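Local structure of transketolase (3L84) at residues T54-G66 with L141-D154. The protein belongs to the transketolase family of thiamine diphosphate-dependent enzymes and probably binds that cofactor. Numbering follows the deposited sequence. Where two conformers were deposited one is given.
Sequences TWLNRDRLVFSGG and LIDHKIYCLCGDGD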
loop_
_atom_site.group_PDB
_atom_site.type_symbol
_atom_site.label_atom_id
_atom_site.label_comp_id
_atom_site.label_asym_id
_atom_site.label_seq_id
_atom_site.Cartn_x
_atom_site.Cartn_y
_atom_site.Cartn_z
ATOM N N THR A 54 3.287 12.998 28.760
ATOM C CA THR A 54 3.101 14.056 27.779
ATOM C C THR A 54 4.157 15.163 27.833
ATOM O O THR A 54 4.056 16.118 27.093
ATOM C CB THR A 54 1.683 14.724 27.907
ATOM O OG1 THR A 54 1.602 15.600 29.027
ATOM C CG2 THR A 54 0.547 13.650 27.974
ATOM N N TRP A 55 5.168 15.039 28.687
ATOM C CA TRP A 55 6.223 16.045 28.788
ATOM C C TRP A 55 6.818 16.262 27.401
ATOM O O TRP A 55 7.357 15.346 26.794
ATOM C CB TRP A 55 7.290 15.586 29.771
ATOM C CG TRP A 55 8.511 16.472 29.803
ATOM C CD1 TRP A 55 8.583 17.838 29.577
ATOM C CD2 TRP A 55 9.856 16.023 30.020
ATOM N NE1 TRP A 55 9.896 18.224 29.658
ATOM C CE2 TRP A 55 10.693 17.141 29.908
ATOM C CE3 TRP A 55 10.417 14.776 30.295
ATOM C CZ2 TRP A 55 12.077 17.068 30.066
ATOM C CZ3 TRP A 55 11.785 14.685 30.451
ATOM C CH2 TRP A 55 12.609 15.848 30.338
ATOM N N LEU A 56 6.720 17.488 26.906
ATOM C CA LEU A 56 7.007 17.745 25.487
ATOM C C LEU A 56 8.443 17.435 25.084
ATOM O O LEU A 56 8.680 17.080 23.936
ATOM C CB LEU A 56 6.700 19.206 25.163
ATOM C CG LEU A 56 6.699 19.580 23.698
ATOM C CD1 LEU A 56 5.581 18.881 22.922
ATOM C CD2 LEU A 56 6.511 21.093 23.589
ATOM N N ASN A 57 9.396 17.614 25.995
ATOM C CA ASN A 57 10.808 17.441 25.682
ATOM C C ASN A 57 11.365 16.095 26.147
ATOM O O ASN A 57 12.574 15.950 26.251
ATOM C CB ASN A 57 11.664 18.614 26.192
ATOM C CG ASN A 57 13.049 18.659 25.544
ATOM O OD1 ASN A 57 13.191 18.462 24.357
ATOM N ND2 ASN A 57 14.091 18.912 26.350
ATOM N N ARG A 58 10.499 15.144 26.422
ATOM C CA ARG A 58 10.937 13.780 26.700
ATOM C C ARG A 58 11.625 13.150 25.490
ATOM O O ARG A 58 11.290 13.446 24.341
ATOM C CB ARG A 58 9.755 12.904 27.095
ATOM C CG ARG A 58 8.798 12.610 25.976
ATOM C CD ARG A 58 7.515 12.009 26.479
ATOM N NE ARG A 58 6.621 11.599 25.392
ATOM C CZ ARG A 58 5.730 12.418 24.866
ATOM N NH1 ARG A 58 5.641 13.682 25.226
ATOM N NH2 ARG A 58 4.895 11.998 23.936
ATOM N N ASP A 59 12.567 12.248 25.724
ATOM C CA ASP A 59 12.988 11.364 24.648
ATOM C C ASP A 59 11.793 10.515 24.197
ATOM O O ASP A 59 10.968 10.114 25.017
ATOM C CB ASP A 59 14.084 10.419 25.097
ATOM C CG ASP A 59 15.399 11.094 25.369
ATOM O OD1 ASP A 59 15.664 12.240 24.915
ATOM O OD2 ASP A 59 16.234 10.485 26.085
ATOM N N ARG A 60 11.717 10.243 22.906
ATOM C CA ARG A 60 10.643 9.428 22.330
ATOM C C ARG A 60 11.232 8.038 22.029
ATOM O O ARG A 60 12.156 7.923 21.236
ATOM C CB ARG A 60 10.042 10.039 21.045
ATOM C CG ARG A 60 9.591 11.525 21.063
ATOM C CD ARG A 60 8.520 11.731 22.059
ATOM N NE ARG A 60 7.698 12.947 21.859
ATOM C CZ ARG A 60 8.012 14.182 22.267
ATOM N NH1 ARG A 60 9.186 14.434 22.830
ATOM N NH2 ARG A 60 7.139 15.188 22.158
ATOM N N LEU A 61 10.668 6.986 22.613
ATOM C CA LEU A 61 11.064 5.616 22.412
ATOM C C LEU A 61 10.021 4.943 21.544
ATOM O O LEU A 61 8.837 5.009 21.857
ATOM C CB LEU A 61 11.157 4.904 23.748
ATOM C CG LEU A 61 11.462 3.412 23.769
ATOM C CD1 LEU A 61 12.799 3.164 23.136
ATOM C CD2 LEU A 61 11.366 2.882 25.225
ATOM N N VAL A 62 10.442 4.323 20.454
ATOM C CA VAL A 62 9.554 3.596 19.539
ATOM C C VAL A 62 10.029 2.149 19.346
ATOM O O VAL A 62 11.151 1.918 18.877
ATOM C CB VAL A 62 9.498 4.245 18.163
ATOM C CG1 VAL A 62 8.571 3.450 17.191
ATOM C CG2 VAL A 62 9.038 5.723 18.244
ATOM N N PHE A 63 9.179 1.187 19.657
ATOM C CA PHE A 63 9.403 -0.234 19.318
ATOM C C PHE A 63 8.791 -0.476 17.947
ATOM O O PHE A 63 7.595 -0.693 17.863
ATOM C CB PHE A 63 8.724 -1.162 20.331
ATOM C CG PHE A 63 9.485 -1.412 21.596
ATOM C CD1 PHE A 63 9.959 -0.386 22.378
ATOM C CD2 PHE A 63 9.626 -2.721 22.080
ATOM C CE1 PHE A 63 10.672 -0.660 23.588
ATOM C CE2 PHE A 63 10.293 -2.979 23.265
ATOM C CZ PHE A 63 10.813 -1.941 24.007
ATOM N N SER A 64 9.557 -0.471 16.866
ATOM C CA SER A 64 8.977 -0.702 15.560
ATOM C C SER A 64 8.442 -2.120 15.413
ATOM O O SER A 64 7.414 -2.335 14.783
ATOM C CB SER A 64 9.986 -0.363 14.464
ATOM O OG SER A 64 9.337 -0.404 13.191
ATOM N N GLY A 65 9.128 -3.065 16.035
ATOM C CA GLY A 65 8.654 -4.429 16.102
ATOM C C GLY A 65 7.676 -4.499 17.256
ATOM O O GLY A 65 8.054 -4.846 18.383
ATOM N N GLY A 66 6.414 -4.177 16.992
ATOM C CA GLY A 66 5.387 -4.131 18.048
ATOM C C GLY A 66 5.163 -5.493 18.654
ATOM O O GLY A 66 4.648 -5.594 19.766
ATOM N N LEU A 141 14.608 24.765 24.537
ATOM C CA LEU A 141 13.399 24.058 24.946
ATOM C C LEU A 141 13.230 22.680 24.291
ATOM O O LEU A 141 12.522 21.813 24.813
ATOM C CB LEU A 141 12.159 24.894 24.643
ATOM C CG LEU A 141 12.007 26.171 25.459
ATOM C CD1 LEU A 141 10.678 26.874 25.138
ATOM C CD2 LEU A 141 12.166 25.897 26.966
ATOM N N ILE A 142 13.803 22.468 23.107
ATOM C CA ILE A 142 13.661 21.187 22.417
ATOM C C ILE A 142 15.028 20.641 22.087
ATOM O O ILE A 142 15.771 21.231 21.303
ATOM C CB ILE A 142 12.815 21.289 21.147
ATOM C CG1 ILE A 142 11.404 21.789 21.483
ATOM C CG2 ILE A 142 12.757 19.925 20.427
ATOM C CD1 ILE A 142 10.489 20.807 22.225
ATOM N N ASP A 143 15.389 19.549 22.744
ATOM C CA ASP A 143 16.751 18.981 22.605
ATOM C C ASP A 143 16.845 17.458 22.794
ATOM O O ASP A 143 17.927 16.908 22.938
ATOM C CB ASP A 143 17.744 19.714 23.476
ATOM C CG ASP A 143 17.529 19.461 24.927
ATOM O OD1 ASP A 143 16.659 18.626 25.282
ATOM O OD2 ASP A 143 18.241 20.101 25.753
ATOM N N HIS A 144 15.740 16.775 22.696
ATOM C CA HIS A 144 15.650 15.380 23.118
ATOM C C HIS A 144 16.045 14.453 21.952
ATOM O O HIS A 144 16.276 14.881 20.810
ATOM C CB HIS A 144 14.216 15.104 23.571
ATOM C CG HIS A 144 13.216 15.216 22.477
ATOM N ND1 HIS A 144 12.954 14.192 21.584
ATOM C CD2 HIS A 144 12.448 16.260 22.077
ATOM C CE1 HIS A 144 12.022 14.587 20.735
ATOM N NE2 HIS A 144 11.701 15.845 21.002
ATOM N N LYS A 145 16.157 13.177 22.275
ATOM C CA LYS A 145 16.446 12.129 21.291
ATOM C C LYS A 145 15.195 11.373 20.902
ATOM O O LYS A 145 14.152 11.457 21.568
ATOM C CB LYS A 145 17.484 11.168 21.864
ATOM C CG LYS A 145 18.815 11.817 22.185
ATOM C CD LYS A 145 19.580 12.299 20.957
ATOM C CE LYS A 145 20.922 12.956 21.321
ATOM N NZ LYS A 145 21.564 13.481 20.101
ATOM N N ILE A 146 15.329 10.604 19.822
ATOM C CA ILE A 146 14.328 9.648 19.348
ATOM C C ILE A 146 15.045 8.335 19.177
ATOM O O ILE A 146 16.019 8.252 18.400
ATOM C CB ILE A 146 13.687 10.064 18.027
ATOM C CG1 ILE A 146 12.968 11.432 18.145
ATOM C CG2 ILE A 146 12.709 8.970 17.574
ATOM C CD1 ILE A 146 13.794 12.692 18.146
ATOM N N TYR A 147 14.683 7.349 19.984
ATOM C CA TYR A 147 15.257 5.999 19.957
ATOM C C TYR A 147 14.257 5.052 19.343
ATOM O O TYR A 147 13.096 4.997 19.750
ATOM C CB TYR A 147 15.574 5.510 21.378
ATOM C CG TYR A 147 16.642 6.283 22.094
ATOM C CD1 TYR A 147 17.990 6.057 21.839
ATOM C CD2 TYR A 147 16.317 7.240 23.056
ATOM C CE1 TYR A 147 18.972 6.742 22.541
ATOM C CE2 TYR A 147 17.290 7.954 23.732
ATOM C CZ TYR A 147 18.629 7.717 23.461
ATOM O OH TYR A 147 19.667 8.389 24.114
ATOM N N CYS A 148 14.685 4.286 18.349
ATOM C CA CYS A 148 13.813 3.300 17.748
ATOM C C CYS A 148 14.474 1.951 17.767
ATOM O O CYS A 148 15.632 1.845 17.326
ATOM C CB CYS A 148 13.543 3.685 16.298
ATOM S SG CYS A 148 12.493 2.574 15.377
ATOM N N LEU A 149 13.779 0.936 18.267
ATOM C CA LEU A 149 14.268 -0.445 18.170
ATOM C C LEU A 149 13.585 -1.114 17.008
ATOM O O LEU A 149 12.373 -1.060 16.890
ATOM C CB LEU A 149 13.971 -1.241 19.442
ATOM C CG LEU A 149 14.850 -1.043 20.671
ATOM C CD1 LEU A 149 14.985 0.439 21.061
ATOM C CD2 LEU A 149 14.267 -1.889 21.824
ATOM N N CYS A 150 14.363 -1.724 16.131
ATOM C CA CYS A 150 13.813 -2.389 14.942
ATOM C C CYS A 150 14.492 -3.720 14.705
ATOM O O CYS A 150 15.490 -4.025 15.336
ATOM C CB CYS A 150 13.912 -1.458 13.716
ATOM S SG CYS A 150 15.580 -1.337 13.035
ATOM N N GLY A 151 13.920 -4.491 13.799
ATOM C CA GLY A 151 14.431 -5.784 13.431
ATOM C C GLY A 151 14.518 -5.980 11.945
ATOM O O GLY A 151 14.262 -5.058 11.149
ATOM N N ASP A 152 14.880 -7.197 11.547
ATOM C CA ASP A 152 14.977 -7.531 10.113
ATOM C C ASP A 152 13.738 -7.234 9.301
ATOM O O ASP A 152 13.823 -6.723 8.181
ATOM C CB ASP A 152 15.348 -9.001 9.934
ATOM C CG ASP A 152 16.740 -9.257 10.360
ATOM O OD1 ASP A 152 17.628 -8.693 9.681
ATOM O OD2 ASP A 152 16.973 -9.945 11.373
ATOM N N GLY A 153 12.566 -7.575 9.804
ATOM C CA GLY A 153 11.352 -7.315 9.087
ATOM C C GLY A 153 11.163 -5.846 8.785
ATOM O O GLY A 153 10.663 -5.451 7.703
ATOM N N ASP A 154 11.503 -4.994 9.746
ATOM C CA ASP A 154 11.349 -3.576 9.550
ATOM C C ASP A 154 12.256 -3.094 8.428
ATOM O O ASP A 154 11.848 -2.273 7.602
ATOM C CB ASP A 154 11.666 -2.798 10.836
ATOM C CG ASP A 154 10.748 -3.149 11.986
ATOM O OD1 ASP A 154 9.534 -2.842 11.937
ATOM O OD2 ASP A 154 11.250 -3.802 12.964
HETATM O O HOH W 1 18.904 10.292 25.831
HETATM O O HOH W 2 10.835 -3.191 18.412
#
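Asn57 and Asp143 exchange two nearly straight hydrogen bonds where the two segments first meet: Asp143 N gives to Asn57 OD1 at 2.9 Å, and Asn57 ND2 gives to Asp143 OD1 at 2.8 Å, meeting that oxygen from above the carboxylate plane. CG anti to the backbone N (chi1 -164°) carries the Asn57 amide across to Asp143. Next along, Asp59 OD1 accepts from Lys145 N at 2.8 Å, while Asp59 OD2 sits at the edge of the Tyr147 ring and shares a water with Tyr147 OH; Lys47 N is a further donor to OD2.

From here five backbone bonds take over, the first from Arg60 N to Lys145 O and the last from Ser64 N to Leu149 O. They zip strand 60-63, an outermost strand within this chain, onto strand 146-151 in parallel, starting the five-stranded parallel sheet of the thiamine diphosphate-binding domain. The intervening chain includes helix 118-137, which packs against Val62 and Cys148.

The Arg60 guanidinium stacks on one face of the His144 imidazole, planes 27° apart; its NH1 and NH2 grip Leu56 O, NH1 also reaches Arg58 O, and Tyr404 O takes NH2. His144 ND1 bonds in its ring plane to Lys145 O at 3.0 Å, and NE2 pairs with Tyr404 OH, so both ring nitrogens are held. On the sheet face carrying Leu61 and Tyr147, one conformer of Leu149 puts CD2 over the Phe63 ring, a CH-pi contact the other may not keep.

At the strand ends, Ser64 OG donates to Asp154 OD1 at 2.7 Å, and Asp154 OD2 turns back to accept from Gly151 N, the N-cap residue.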